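Local coordinates for beta-Ala-His dipeptidase (Homo sapiens, PDB 3DLJ), which hydrolyses carnosine, anserine and other Xaa-His dipeptides as a secreted homodimeric zinc metallopeptidase of the M20 family, at residues 246-251 and 380-385. Residues are numbered along the deposited sequence; the frame is centred on the assembly and turned at random.
Sequences ILHEPM and NSSNKM
In the lid domain of this M20 peptidase, away from the zinc site, an ST turn between helix 361-377 and strand 384-397 receives H248, from the loop before helix 250-258, and P250, the first residue of that helix. S381 closes the turn: its OG, carried anti to the backbone N (chi1 169°), accepts from N383 N at 3.1 Å. The imidazole of H248 lies across this bend. S381 CA sits over the middle of one ring face, 3.9 Å from the centroid and 13° off the ring normal, a CH-pi contact, while S382 N stands above the same face nearer the rim. H248 ND1 and S382 OG share a hydrogen bond of 3.2 Å in which either may be the donor; OG of S382, set between its backbone N and carbonyl carbon (chi1 62°), is turned to this nitrogen. H248 NE2 comes within 3.3 Å of N380 O.

Deeper in, the buried amide of N383 joins the two chain passages. Its ND2 donates to H248 O at 3.0 Å, approaching from above the carbonyl plane, and also bonds to D253 on the first turn of helix 250-258. D253 OD2 takes the S381 hydroxyl as well, so one carboxylate oxygen ties the side chains of S381 and N383 to the helix. F376 packs against S381 and N383 from helix 361-377, and C233 touches both N383 and P250. A leucine in place of N383 would probably leave H248 O without this donor and deprive D253 of one of its two partners from the turn. The side chains of P250 and N383 cross at roughly a right angle, with P250 CD 3.9 Å from N383 ND2.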
loop_
_atom_site.group_PDB
_atom_site.type_symbol
_atom_site.label_atom_id
_atom_site.label_comp_id
_atom_site.label_asym_id
_atom_site.label_seq_id
_atom_site.Cartn_x
_atom_site.Cartn_y
_atom_site.Cartn_z
ATOM N N ILE A 246 -33.636 -25.433 -14.077
ATOM C CA ILE A 246 -33.099 -26.482 -14.957
ATOM C C ILE A 246 -31.589 -26.384 -15.228
ATOM O O ILE A 246 -31.011 -27.277 -15.858
ATOM C CB ILE A 246 -33.900 -26.587 -16.305
ATOM C CG1 ILE A 246 -33.707 -25.341 -17.186
ATOM C CG2 ILE A 246 -35.423 -26.845 -16.046
ATOM C CD1 ILE A 246 -34.309 -25.533 -18.571
ATOM N N LEU A 247 -30.951 -25.313 -14.751
ATOM C CA LEU A 247 -29.506 -25.150 -14.930
ATOM C C LEU A 247 -28.676 -25.419 -13.691
ATOM O O LEU A 247 -29.125 -25.210 -12.563
ATOM C CB LEU A 247 -29.177 -23.737 -15.396
ATOM C CG LEU A 247 -29.787 -23.226 -16.681
ATOM C CD1 LEU A 247 -29.672 -21.720 -16.658
ATOM C CD2 LEU A 247 -29.120 -23.865 -17.929
ATOM N N HIS A 248 -27.451 -25.885 -13.918
ATOM C CA HIS A 248 -26.384 -25.759 -12.948
ATOM C C HIS A 248 -25.943 -24.312 -13.072
ATOM O O HIS A 248 -25.273 -23.929 -14.043
ATOM C CB HIS A 248 -25.194 -26.638 -13.310
ATOM C CG HIS A 248 -25.438 -28.105 -13.142
ATOM N ND1 HIS A 248 -25.574 -28.961 -14.218
ATOM C CD2 HIS A 248 -25.508 -28.878 -12.033
ATOM C CE1 HIS A 248 -25.757 -30.194 -13.775
ATOM N NE2 HIS A 248 -25.717 -30.172 -12.454
ATOM N N GLU A 249 -26.346 -23.491 -12.114
ATOM C CA GLU A 249 -26.101 -22.058 -12.211
ATOM C C GLU A 249 -24.692 -21.691 -11.746
ATOM O O GLU A 249 -24.310 -22.021 -10.616
ATOM C CB GLU A 249 -27.158 -21.292 -11.422
ATOM C CG GLU A 249 -28.570 -21.570 -11.886
ATOM C CD GLU A 249 -29.596 -20.640 -11.235
ATOM O OE1 GLU A 249 -30.807 -20.849 -11.450
ATOM O OE2 GLU A 249 -29.197 -19.686 -10.517
ATOM N N PRO A 250 -23.910 -21.023 -12.625
ATOM C CA PRO A 250 -22.579 -20.536 -12.264
ATOM C C PRO A 250 -22.521 -19.881 -10.873
ATOM O O PRO A 250 -21.602 -20.187 -10.117
ATOM C CB PRO A 250 -22.271 -19.520 -13.391
ATOM C CG PRO A 250 -22.923 -20.162 -14.576
ATOM C CD PRO A 250 -24.235 -20.679 -14.027
ATOM N N MET A 251 -23.489 -19.009 -10.541
ATOM C CA MET A 251 -23.524 -18.368 -9.203
ATOM C C MET A 251 -23.666 -19.369 -8.049
ATOM O O MET A 251 -23.058 -19.184 -6.988
ATOM C CB MET A 251 -24.624 -17.327 -9.094
ATOM C CG MET A 251 -24.267 -15.980 -9.655
ATOM S SD MET A 251 -22.921 -15.123 -8.813
ATOM C CE MET A 251 -23.719 -14.477 -7.326
ATOM N N ASN A 380 -20.907 -32.328 -9.120
ATOM C CA ASN A 380 -21.320 -32.934 -10.385
ATOM C C ASN A 380 -22.000 -31.886 -11.291
ATOM O O ASN A 380 -23.162 -32.040 -11.694
ATOM C CB ASN A 380 -22.226 -34.175 -10.166
ATOM C CG ASN A 380 -21.542 -35.290 -9.375
ATOM O OD1 ASN A 380 -20.329 -35.485 -9.462
ATOM N ND2 ASN A 380 -22.335 -36.047 -8.610
ATOM N N SER A 381 -21.267 -30.817 -11.588
ATOM C CA SER A 381 -21.808 -29.688 -12.336
ATOM C C SER A 381 -21.351 -29.778 -13.787
ATOM O O SER A 381 -20.310 -30.345 -14.057
ATOM C CB SER A 381 -21.344 -28.381 -11.710
ATOM O OG SER A 381 -21.636 -27.263 -12.532
ATOM N N SER A 382 -22.130 -29.205 -14.704
ATOM C CA SER A 382 -21.798 -29.173 -16.119
ATOM C C SER A 382 -20.903 -27.985 -16.432
ATOM O O SER A 382 -20.366 -27.874 -17.531
ATOM C CB SER A 382 -23.081 -29.080 -16.951
ATOM O OG SER A 382 -23.813 -27.880 -16.675
ATOM N N ASN A 383 -20.764 -27.076 -15.463
ATOM C CA ASN A 383 -19.938 -25.876 -15.640
ATOM C C ASN A 383 -18.451 -26.181 -15.666
ATOM O O ASN A 383 -17.997 -27.217 -15.205
ATOM C CB ASN A 383 -20.273 -24.837 -14.551
ATOM C CG ASN A 383 -21.682 -24.326 -14.667
ATOM O OD1 ASN A 383 -22.212 -24.218 -15.774
ATOM N ND2 ASN A 383 -22.307 -24.011 -13.535
ATOM N N LYS A 384 -17.707 -25.258 -16.232
ATOM C CA LYS A 384 -16.257 -25.313 -16.244
ATOM C C LYS A 384 -15.732 -24.399 -15.139
ATOM O O LYS A 384 -16.252 -23.321 -14.918
ATOM C CB LYS A 384 -15.745 -24.906 -17.635
ATOM C CG LYS A 384 -14.312 -24.400 -17.690
ATOM N N MET A 385 -14.736 -24.859 -14.397
ATOM C CA MET A 385 -14.097 -23.983 -13.441
ATOM C C MET A 385 -12.640 -23.750 -13.787
ATOM O O MET A 385 -11.900 -24.682 -14.060
ATOM C CB MET A 385 -14.221 -24.503 -12.022
ATOM C CG MET A 385 -13.501 -23.605 -11.016
ATOM S SD MET A 385 -13.272 -24.435 -9.455
ATOM C CE MET A 385 -12.072 -25.685 -9.887
#